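Putative branched-chain-amino-acid aminotransferase (Thermotoga maritima MSB8, PDB 3CSW) probably interconverts leucine, isoleucine or valine and their 2-oxo acids with 2-oxoglutarate and glutamate, using pyridoxal 5'-phosphate, in branched-chain amino acid biosynthesis. Local coordinates at residues D90-E95 with F113-I118; S130-I135 with V165-L170; N171-E176 with V223-E228. All blocks are in the same frame, centred on the assembly; numbering follows the deposited sequence.

Contact 1 (D90-E95 with F113-I118)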
loop_
_atom_site.group_PDB
_atom_site.type_symbol
_atom_site.label_atom_id
_atom_site.label_comp_id
_atom_site.label_asym_id
_atom_site.label_seq_id
_atom_site.Cartn_x
_atom_site.Cartn_y
_atom_site.Cartn_z
ATOM N N ASP A 90 29.967 24.594 27.887
ATOM C CA ASP A 90 31.108 25.305 28.488
ATOM C C ASP A 90 31.782 24.575 29.644
ATOM O O ASP A 90 32.853 24.992 30.086
ATOM C CB ASP A 90 30.703 26.718 28.953
ATOM C CG ASP A 90 30.629 27.731 27.800
ATOM O OD1 ASP A 90 30.627 27.320 26.611
ATOM O OD2 ASP A 90 30.560 28.947 28.095
ATOM N N GLU A 91 31.167 23.498 30.122
ATOM C CA GLU A 91 31.703 22.727 31.244
ATOM C C GLU A 91 32.557 21.530 30.820
ATOM O O GLU A 91 32.887 20.673 31.645
ATOM C CB GLU A 91 30.554 22.263 32.152
ATOM C CG GLU A 91 29.641 23.418 32.545
ATOM C CD GLU A 91 29.188 23.360 33.983
ATOM O OE1 GLU A 91 28.673 22.300 34.411
ATOM O OE2 GLU A 91 29.353 24.387 34.682
ATOM N N PHE A 92 32.926 21.485 29.542
ATOM C CA PHE A 92 33.709 20.385 28.972
ATOM C C PHE A 92 34.931 20.992 28.300
ATOM O O PHE A 92 34.897 22.156 27.895
ATOM C CB PHE A 92 32.858 19.600 27.951
ATOM C CG PHE A 92 31.706 18.829 28.569
ATOM C CD1 PHE A 92 30.520 19.474 28.915
ATOM C CD2 PHE A 92 31.809 17.453 28.798
ATOM C CE1 PHE A 92 29.463 18.771 29.507
ATOM C CE2 PHE A 92 30.760 16.743 29.367
ATOM C CZ PHE A 92 29.580 17.401 29.722
ATOM N N LYS A 93 36.023 20.237 28.207
ATOM C CA LYS A 93 37.241 20.726 27.527
ATOM C C LYS A 93 37.360 19.933 26.237
ATOM O O LYS A 93 38.426 19.442 25.877
ATOM C CB LYS A 93 38.483 20.530 28.414
ATOM N N GLN A 94 36.242 19.844 25.531
ATOM C CA GLN A 94 36.043 18.834 24.506
ATOM C C GLN A 94 34.691 19.078 23.848
ATOM O O GLN A 94 33.808 19.673 24.464
ATOM C CB GLN A 94 36.019 17.494 25.234
ATOM C CG GLN A 94 35.918 16.267 24.396
ATOM C CD GLN A 94 35.956 15.017 25.246
ATOM O OE1 GLN A 94 36.055 15.096 26.486
ATOM N NE2 GLN A 94 35.881 13.850 24.595
ATOM N N GLU A 95 34.514 18.617 22.616
ATOM C CA GLU A 95 33.203 18.714 21.956
ATOM C C GLU A 95 32.177 17.816 22.667
ATOM O O GLU A 95 32.533 16.732 23.172
ATOM C CB GLU A 95 33.278 18.317 20.478
ATOM C CG GLU A 95 34.323 19.069 19.620
ATOM C CD GLU A 95 34.062 20.559 19.451
ATOM O OE1 GLU A 95 33.195 21.116 20.153
ATOM O OE2 GLU A 95 34.755 21.187 18.624
ATOM N N PHE A 113 24.174 16.227 28.345
ATOM C CA PHE A 113 25.461 16.569 27.727
ATOM C C PHE A 113 26.478 15.465 27.978
ATOM O O PHE A 113 26.648 15.057 29.114
ATOM C CB PHE A 113 26.012 17.859 28.320
ATOM C CG PHE A 113 25.133 19.068 28.116
ATOM C CD1 PHE A 113 24.097 19.345 28.993
ATOM C CD2 PHE A 113 25.397 19.971 27.093
ATOM C CE1 PHE A 113 23.319 20.471 28.836
ATOM C CE2 PHE A 113 24.610 21.106 26.925
ATOM C CZ PHE A 113 23.569 21.357 27.799
ATOM N N SER A 114 27.138 14.982 26.929
ATOM C CA SER A 114 28.186 13.967 27.072
ATOM C C SER A 114 29.292 14.177 26.050
ATOM O O SER A 114 29.068 14.761 25.002
ATOM C CB SER A 114 27.615 12.550 26.947
ATOM O OG SER A 114 27.079 12.300 25.667
ATOM N N PRO A 115 30.503 13.711 26.351
ATOM C CA PRO A 115 31.589 13.981 25.413
ATOM C C PRO A 115 31.320 13.372 24.056
ATOM O O PRO A 115 30.845 12.247 23.993
ATOM C CB PRO A 115 32.797 13.309 26.078
ATOM C CG PRO A 115 32.449 13.266 27.528
ATOM C CD PRO A 115 30.974 12.966 27.527
ATOM N N LEU A 116 31.591 14.125 22.990
ATOM C CA LEU A 116 31.428 13.636 21.627
ATOM C C LEU A 116 32.710 12.912 21.270
ATOM O O LEU A 116 33.777 13.533 21.110
ATOM C CB LEU A 116 31.191 14.789 20.645
ATOM C CG LEU A 116 30.958 14.409 19.175
ATOM C CD1 LEU A 116 29.564 13.862 18.992
ATOM C CD2 LEU A 116 31.181 15.596 18.257
ATOM N N ASN A 117 32.622 11.593 21.181
ATOM C CA ASN A 117 33.771 10.787 20.790
ATOM C C ASN A 117 33.468 10.245 19.401
ATOM O O ASN A 117 32.763 9.245 19.234
ATOM C CB ASN A 117 34.085 9.698 21.833
ATOM C CG ASN A 117 34.887 10.244 23.031
ATOM O OD1 ASN A 117 35.845 11.002 22.859
ATOM N ND2 ASN A 117 34.494 9.856 24.239
ATOM N N ILE A 118 33.988 10.972 18.416
ATOM C CA ILE A 118 33.710 10.734 17.016
ATOM C C ILE A 118 34.882 9.965 16.411
ATOM O O ILE A 118 36.017 10.444 16.455
ATOM C CB ILE A 118 33.472 12.091 16.279
ATOM C CG1 ILE A 118 32.881 11.852 14.896
ATOM C CG2 ILE A 118 34.766 12.953 16.224
ATOM C CD1 ILE A 118 31.523 11.143 14.947
#

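Contact 2 (S130-I135 with V165-L170)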
loop_
_atom_site.group_PDB
_atom_site.type_symbol
_atom_site.label_atom_id
_atom_site.label_comp_id
_atom_site.label_asym_id
_atom_site.label_seq_id
_atom_site.Cartn_x
_atom_site.Cartn_y
_atom_site.Cartn_z
ATOM N N SER A 130 17.448 -2.596 6.142
ATOM C CA SER A 130 16.647 -2.969 7.313
ATOM C C SER A 130 15.460 -3.883 6.928
ATOM O O SER A 130 14.940 -3.804 5.799
ATOM C CB SER A 130 16.089 -1.685 7.932
ATOM O OG SER A 130 15.303 -1.914 9.070
ATOM N N ASN A 131 15.014 -4.697 7.889
ATOM C CA ASN A 131 13.766 -5.479 7.785
ATOM C C ASN A 131 12.548 -4.702 8.218
ATOM O O ASN A 131 11.466 -5.262 8.230
ATOM C CB ASN A 131 13.771 -6.714 8.687
ATOM C CG ASN A 131 14.816 -7.705 8.320
ATOM O OD1 ASN A 131 15.130 -7.914 7.135
ATOM N ND2 ASN A 131 15.374 -8.352 9.346
ATOM N N VAL A 132 12.745 -3.447 8.615
ATOM C CA VAL A 132 11.702 -2.563 9.031
ATOM C C VAL A 132 11.513 -1.489 7.947
ATOM O O VAL A 132 12.483 -0.821 7.557
ATOM C CB VAL A 132 12.084 -1.908 10.373
ATOM C CG1 VAL A 132 10.995 -0.972 10.827
ATOM C CG2 VAL A 132 12.363 -2.987 11.432
ATOM N N ARG A 133 10.275 -1.352 7.450
ATOM C CA ARG A 133 9.925 -0.295 6.516
ATOM C C ARG A 133 9.531 0.944 7.287
ATOM O O ARG A 133 8.946 0.862 8.352
ATOM C CB ARG A 133 8.793 -0.682 5.565
ATOM C CG ARG A 133 9.056 -1.860 4.668
ATOM C CD ARG A 133 10.205 -1.600 3.721
ATOM N NE ARG A 133 10.448 -2.797 2.921
ATOM C CZ ARG A 133 9.994 -3.034 1.693
ATOM N NH1 ARG A 133 9.268 -2.139 1.013
ATOM N NH2 ARG A 133 10.272 -4.207 1.124
ATOM N N ARG A 134 9.880 2.098 6.736
ATOM C CA ARG A 134 9.521 3.393 7.308
ATOM C C ARG A 134 7.997 3.533 7.370
ATOM O O ARG A 134 7.310 3.197 6.411
ATOM C CB ARG A 134 10.122 4.503 6.458
ATOM C CG ARG A 134 10.124 5.888 7.086
ATOM C CD ARG A 134 11.259 5.992 8.077
ATOM N NE ARG A 134 11.593 7.370 8.400
ATOM C CZ ARG A 134 11.352 7.995 9.551
ATOM N NH1 ARG A 134 10.735 7.405 10.555
ATOM N NH2 ARG A 134 11.752 9.250 9.700
ATOM N N ILE A 135 7.476 4.032 8.506
ATOM C CA ILE A 135 6.033 4.173 8.694
ATOM C C ILE A 135 5.543 5.233 7.714
ATOM O O ILE A 135 6.165 6.312 7.606
ATOM C CB ILE A 135 5.633 4.591 10.153
ATOM C CG1 ILE A 135 6.053 3.523 11.167
ATOM C CG2 ILE A 135 4.115 4.882 10.224
ATOM C CD1 ILE A 135 5.841 3.949 12.672
ATOM N N VAL A 165 21.388 0.850 9.596
ATOM C CA VAL A 165 20.532 0.095 8.677
ATOM C C VAL A 165 19.708 1.091 7.827
ATOM O O VAL A 165 19.357 2.166 8.292
ATOM C CB VAL A 165 19.607 -0.915 9.410
ATOM C CG1 VAL A 165 20.440 -2.049 10.040
ATOM C CG2 VAL A 165 18.702 -0.220 10.457
ATOM N N ILE A 166 19.445 0.730 6.568
ATOM C CA ILE A 166 18.692 1.560 5.637
ATOM C C ILE A 166 17.208 1.134 5.593
ATOM O O ILE A 166 16.878 0.012 5.199
ATOM C CB ILE A 166 19.327 1.491 4.224
ATOM C CG1 ILE A 166 20.854 1.748 4.289
ATOM C CG2 ILE A 166 18.635 2.415 3.259
ATOM C CD1 ILE A 166 21.328 2.980 5.054
ATOM N N LEU A 167 16.333 2.032 6.043
ATOM C CA LEU A 167 14.887 1.844 5.964
ATOM C C LEU A 167 14.385 2.275 4.590
ATOM O O LEU A 167 14.653 3.398 4.140
ATOM C CB LEU A 167 14.129 2.619 7.054
ATOM C CG LEU A 167 14.213 2.191 8.524
ATOM C CD1 LEU A 167 15.496 2.711 9.146
ATOM C CD2 LEU A 167 12.965 2.606 9.335
ATOM N N LEU A 168 13.723 1.336 3.914
ATOM C CA LEU A 168 13.006 1.590 2.696
ATOM C C LEU A 168 11.573 1.922 3.084
ATOM O O LEU A 168 11.096 1.518 4.153
ATOM C CB LEU A 168 12.991 0.351 1.787
ATOM C CG LEU A 168 14.326 -0.348 1.516
ATOM C CD1 LEU A 168 14.115 -1.494 0.576
ATOM C CD2 LEU A 168 15.350 0.626 1.012
ATOM N N GLY A 169 10.892 2.653 2.217
ATOM C CA GLY A 169 9.473 2.921 2.402
ATOM C C GLY A 169 8.679 1.731 1.929
ATOM O O GLY A 169 9.248 0.784 1.383
ATOM N N LEU A 170 7.358 1.785 2.080
ATOM C CA LEU A 170 6.520 0.644 1.739
ATOM C C LEU A 170 6.644 0.201 0.300
ATOM O O LEU A 170 6.371 -0.940 0.024
ATOM C CB LEU A 170 5.035 0.905 2.019
ATOM C CG LEU A 170 4.518 0.920 3.459
ATOM C CD1 LEU A 170 2.969 1.038 3.421
ATOM C CD2 LEU A 170 5.005 -0.299 4.262
HETATM O O HOH W 1 13.440 -1.343 5.158
HETATM O O HOH W 2 6.589 4.031 3.944
#

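Contact 3 (N171-E176 with V223-E228). With PLP (pyridoxal-5'-phosphate), chain E.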
loop_
_atom_site.group_PDB
_atom_site.type_symbol
_atom_site.label_atom_id
_atom_site.label_comp_id
_atom_site.label_asym_id
_atom_site.label_seq_id
_atom_site.Cartn_x
_atom_site.Cartn_y
_atom_site.Cartn_z
ATOM N N ASN A 171 6.984 1.101 -0.626
ATOM C CA ASN A 171 7.115 0.715 -2.028
ATOM C C ASN A 171 8.549 0.373 -2.457
ATOM O O ASN A 171 8.810 0.197 -3.643
ATOM C CB ASN A 171 6.609 1.832 -2.954
ATOM C CG ASN A 171 5.129 2.144 -2.770
ATOM O OD1 ASN A 171 4.787 3.244 -2.380
ATOM N ND2 ASN A 171 4.260 1.186 -3.077
ATOM N N GLY A 172 9.492 0.279 -1.527
ATOM C CA GLY A 172 10.858 -0.023 -1.922
ATOM C C GLY A 172 11.714 1.178 -2.294
ATOM O O GLY A 172 12.846 1.005 -2.745
ATOM N N GLN A 173 11.181 2.389 -2.106
ATOM C CA GLN A 173 11.973 3.606 -2.237
ATOM C C GLN A 173 12.915 3.694 -1.050
ATOM O O GLN A 173 12.583 3.255 0.037
ATOM C CB GLN A 173 11.096 4.876 -2.341
ATOM C CG GLN A 173 10.441 5.411 -1.051
ATOM C CD GLN A 173 9.118 4.736 -0.686
ATOM O OE1 GLN A 173 8.856 3.601 -1.063
ATOM N NE2 GLN A 173 8.297 5.442 0.070
ATOM N N VAL A 174 14.103 4.245 -1.276
ATOM C CA VAL A 174 15.025 4.541 -0.194
ATOM C C VAL A 174 14.462 5.707 0.634
ATOM O O VAL A 174 14.097 6.774 0.095
ATOM C CB VAL A 174 16.435 4.904 -0.738
ATOM C CG1 VAL A 174 17.380 5.207 0.399
ATOM C CG2 VAL A 174 16.982 3.770 -1.627
ATOM N N CYS A 175 14.362 5.505 1.938
ATOM C CA CYS A 175 13.993 6.609 2.828
ATOM C C CYS A 175 15.260 7.142 3.469
ATOM O O CYS A 175 15.789 8.186 3.059
ATOM C CB CYS A 175 12.933 6.172 3.860
ATOM S SG CYS A 175 11.296 6.001 3.088
ATOM N N GLU A 176 15.754 6.430 4.477
ATOM C CA GLU A 176 16.882 6.893 5.223
ATOM C C GLU A 176 17.417 5.814 6.147
ATOM O O GLU A 176 16.811 4.780 6.297
ATOM C CB GLU A 176 16.456 8.115 6.052
ATOM C CG GLU A 176 15.337 7.848 7.060
ATOM C CD GLU A 176 14.564 9.099 7.441
ATOM O OE1 GLU A 176 15.177 10.085 7.882
ATOM O OE2 GLU A 176 13.327 9.097 7.309
ATOM N N VAL A 223 12.581 10.695 -5.739
ATOM C CA VAL A 223 12.360 9.328 -5.322
ATOM C C VAL A 223 13.542 8.486 -5.849
ATOM O O VAL A 223 13.862 8.529 -7.033
ATOM C CB VAL A 223 11.007 8.778 -5.839
ATOM C CG1 VAL A 223 10.876 7.261 -5.556
ATOM C CG2 VAL A 223 9.852 9.565 -5.211
ATOM N N VAL A 224 14.183 7.750 -4.938
ATOM C CA VAL A 224 15.327 6.892 -5.236
ATOM C C VAL A 224 14.873 5.474 -4.890
ATOM O O VAL A 224 14.412 5.234 -3.793
ATOM C CB VAL A 224 16.537 7.296 -4.394
ATOM C CG1 VAL A 224 17.737 6.324 -4.620
ATOM C CG2 VAL A 224 16.917 8.755 -4.688
ATOM N N TRP A 225 14.925 4.566 -5.860
ATOM C CA TRP A 225 14.523 3.163 -5.651
ATOM C C TRP A 225 15.702 2.349 -5.092
ATOM O O TRP A 225 16.871 2.628 -5.408
ATOM C CB TRP A 225 13.994 2.556 -6.969
ATOM C CG TRP A 225 12.771 3.246 -7.485
ATOM C CD1 TRP A 225 12.655 3.929 -8.657
ATOM C CD2 TRP A 225 11.483 3.331 -6.845
ATOM N NE1 TRP A 225 11.375 4.423 -8.796
ATOM C CE2 TRP A 225 10.642 4.084 -7.696
ATOM C CE3 TRP A 225 10.968 2.861 -5.638
ATOM C CZ2 TRP A 225 9.325 4.362 -7.388
ATOM C CZ3 TRP A 225 9.638 3.167 -5.318
ATOM C CH2 TRP A 225 8.848 3.918 -6.187
ATOM N N VAL A 226 15.407 1.349 -4.262
ATOM C CA VAL A 226 16.483 0.608 -3.568
ATOM C C VAL A 226 17.615 0.085 -4.482
ATOM O O VAL A 226 18.794 0.186 -4.129
ATOM C CB VAL A 226 15.943 -0.522 -2.675
ATOM C CG1 VAL A 226 15.063 -1.518 -3.471
ATOM C CG2 VAL A 226 17.111 -1.192 -1.875
ATOM N N TRP A 227 17.264 -0.455 -5.644
ATOM C CA TRP A 227 18.261 -1.015 -6.579
ATOM C C TRP A 227 19.296 -0.005 -7.147
ATOM O O TRP A 227 20.378 -0.394 -7.574
ATOM C CB TRP A 227 17.562 -1.781 -7.696
ATOM C CG TRP A 227 16.649 -0.976 -8.572
ATOM C CD1 TRP A 227 16.984 -0.307 -9.725
ATOM C CD2 TRP A 227 15.239 -0.796 -8.404
ATOM N NE1 TRP A 227 15.871 0.306 -10.257
ATOM C CE2 TRP A 227 14.787 0.017 -9.473
ATOM C CE3 TRP A 227 14.308 -1.242 -7.458
ATOM C CZ2 TRP A 227 13.439 0.375 -9.625
ATOM C CZ3 TRP A 227 12.967 -0.868 -7.599
ATOM C CH2 TRP A 227 12.545 -0.073 -8.676
ATOM N N GLU A 228 18.974 1.291 -7.113
ATOM C CA GLU A 228 19.911 2.340 -7.499
ATOM C C GLU A 228 21.109 2.414 -6.549
ATOM O O GLU A 228 22.176 2.812 -6.957
ATOM C CB GLU A 228 19.246 3.723 -7.569
ATOM C CG GLU A 228 18.068 3.835 -8.522
ATOM C CD GLU A 228 17.606 5.281 -8.691
ATOM O OE1 GLU A 228 18.408 6.103 -9.152
ATOM O OE2 GLU A 228 16.441 5.590 -8.395
HETATM N N1 PLP E . 16.971 10.185 9.990
HETATM C C2 PLP E . 16.531 9.784 11.247
HETATM C C2A PLP E . 15.501 8.699 11.311
HETATM C C3 PLP E . 17.059 10.394 12.407
HETATM O O3 PLP E . 16.703 9.956 13.661
HETATM C C4 PLP E . 18.033 11.414 12.277
HETATM C C4A PLP E . 18.659 12.035 13.495
HETATM O O4A PLP E . 19.610 11.468 14.065
HETATM C C5 PLP E . 18.465 11.796 10.996
HETATM C C6 PLP E . 17.918 11.182 9.867
HETATM C C5A PLP E . 19.655 12.709 10.803
HETATM O O4P PLP E . 19.259 14.068 10.929
HETATM P P PLP E . 20.294 15.246 11.377
HETATM O O1P PLP E . 19.505 16.527 11.717
HETATM O O2P PLP E . 21.243 15.529 10.247
HETATM O O3P PLP E . 21.033 14.700 12.591
HETATM O O HOH W 3 13.236 7.837 -2.186
#

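Contact 1 (D90-E95 with F113-I118)
Phe113 meets Phe92 through its CB, which lies 3.8 Å from Phe92 CE1. The two side chains cross at about a right angle, and the ring of Phe113 runs on away from the loop to pack on Ile98. The Phe92 ring carries on along the strand. Its CE2 comes to 4.4 Å from the CA of Ser114, whose own CB points away, and then to 4.2 Å from Pro115 CD.

Pro115 also takes the amide of Gln94. Gln94 is stretched out, with CG anti to the backbone N (chi1 -176°) and the chain extended beyond it. This carries the amide alongside the CB corner of the proline, and NE2 stands 3.5 Å from Pro115 CB.

The contact ties the loop between helix 78-89 and strand 96-102 to the end of strand 109-115. These two strands are antiparallel neighbours in a six-stranded sheet. Their pairing is continued by Leu116, whose N donates to Glu95 O at 2.8 Å in a nearly straight bond (N-H...O 173°).

The side chain of Leu116 has its CD2 4.1 Å from Glu95 CB. Beyond CB, Glu95 bends away at chi2. Its carboxylate is gripped by Thr48 OG1 and by the backbone N of Ser50 and Arg51. At Asn117 the side chain crosses that of Gln94 at about a right angle, with the two amide planes 51° apart.

Contact 2 (S130-I135 with V165-L170)
Arg133 lies alongside Leu168 and Gly169. Its CG is anti to the carbonyl carbon (chi1 -61°) and the chain bends at chi2 (-63°), which brings CD over Leu168, 3.9 Å from its CB, and the guanidinium to Gly169. There NH1 donates to Gly169 O at 2.9 Å. The oxygen sits at the edge of the guanidinium, 19° out of its plane. Leu170 CD2 touches the near end of the same side chain at CB. The guanidinium also reaches the third subunit, where NH1 bonds Asn171 O and the group makes a cation-pi contact with Trp225. A leucine in place of Arg133 would probably leave Gly169 O without this donor and Trp225 of the third subunit without its cation.

Arg134 leaves the backbone in another direction. Its N donates to Leu168 O at 2.9 Å, while its side chain crosses Leu167 obliquely with CD 4.0 Å from Leu167 CD2. Its head forms salt bridges to Glu176 and Asp151.

Val132 CG1 touches the same Leu167 methyl, CD2, from 4.3 Å. Ser130 lays CB against Val165 CB at 3.9 Å, and its N donates to Ile166 O. The Ser130 OG accepts from Val132 N, an ST turn, and is also bonded to Glu158. A water accepts from Leu168 N and donates to the carbonyl oxygens of Ser130 and Val132. A second water joins Leu170 N to Arg134 O.

Residues 130-135 prolong, irregularly and with a water inserted, the parallel pairing of strands 125-129 and 164-168 in a mixed sheet, and set Arg134 as a second-shell partner of the cofactor-binding Glu176.

Contact 3 (N171-E176 with V223-E228)
The backbones of 171-174 and 223-226 run at 88° to each other and meet in a single bridge at Gln173 and Trp225, where Val226 N donates to Gly172 O at 3.0 Å and Val174 N to Val224 O at 2.7 Å. Both donors lie nearly along the C=O axis of their acceptors.

Trp225 starts away from the other segment, but with CG anti to the carbonyl carbon (chi1 -62°) its indole comes back to Gly172 and Gln173, edge first. CE3 is 3.6 Å from Gln173 N, and CZ3 is 3.7 Å from Gln173 CB. Val223 CG1 lies over one face of the indole, offset toward the rim, and also touches Gln173 CB.

Val174 puts its CG2 against Val226 CA at 3.7 Å and Val224 CG1 at 4.0 Å. A water donates to Val174 O and accepts from Val224 N beside this cluster. Trp225 N donates to Glu228 OE2 on the anti side of the carboxylate.

At phi 87° Gly172 takes a conformation in which a CB would collide with the carbonyl oxygen of Asn171. Farther along the strand, Cys175 and Glu176 form a classic beta bulge opposite Leu167. Glu176 OE1 accepts from the pyridine N1 of pyridoxal phosphate at 2.8 Å, a carboxylate-pyridine pair characteristic of the cofactor site in class-IV aminotransferases.

In the fold
The three contacts follow one another along the chain, each closing before the next opens. Contact 1 stands apart, on the antiparallel six-stranded sheet. Its centre is 32 Å from that of contact 2 and 36 Å from that of contact 3, across the chain's centre. Contacts 2 and 3 have centres 10 Å apart and touch. Strands 164-168 and 174-177 are consecutive antiparallel neighbours in one mixed sheet. They are joined by backbone pairing of Leu167 with Glu176 and by the Arg134-Glu176 salt bridge, which connects contact 2 to the cofactor pocket. Both also touch the third subunit, so this side of the chain lies both at the cofactor pocket and at a subunit interface.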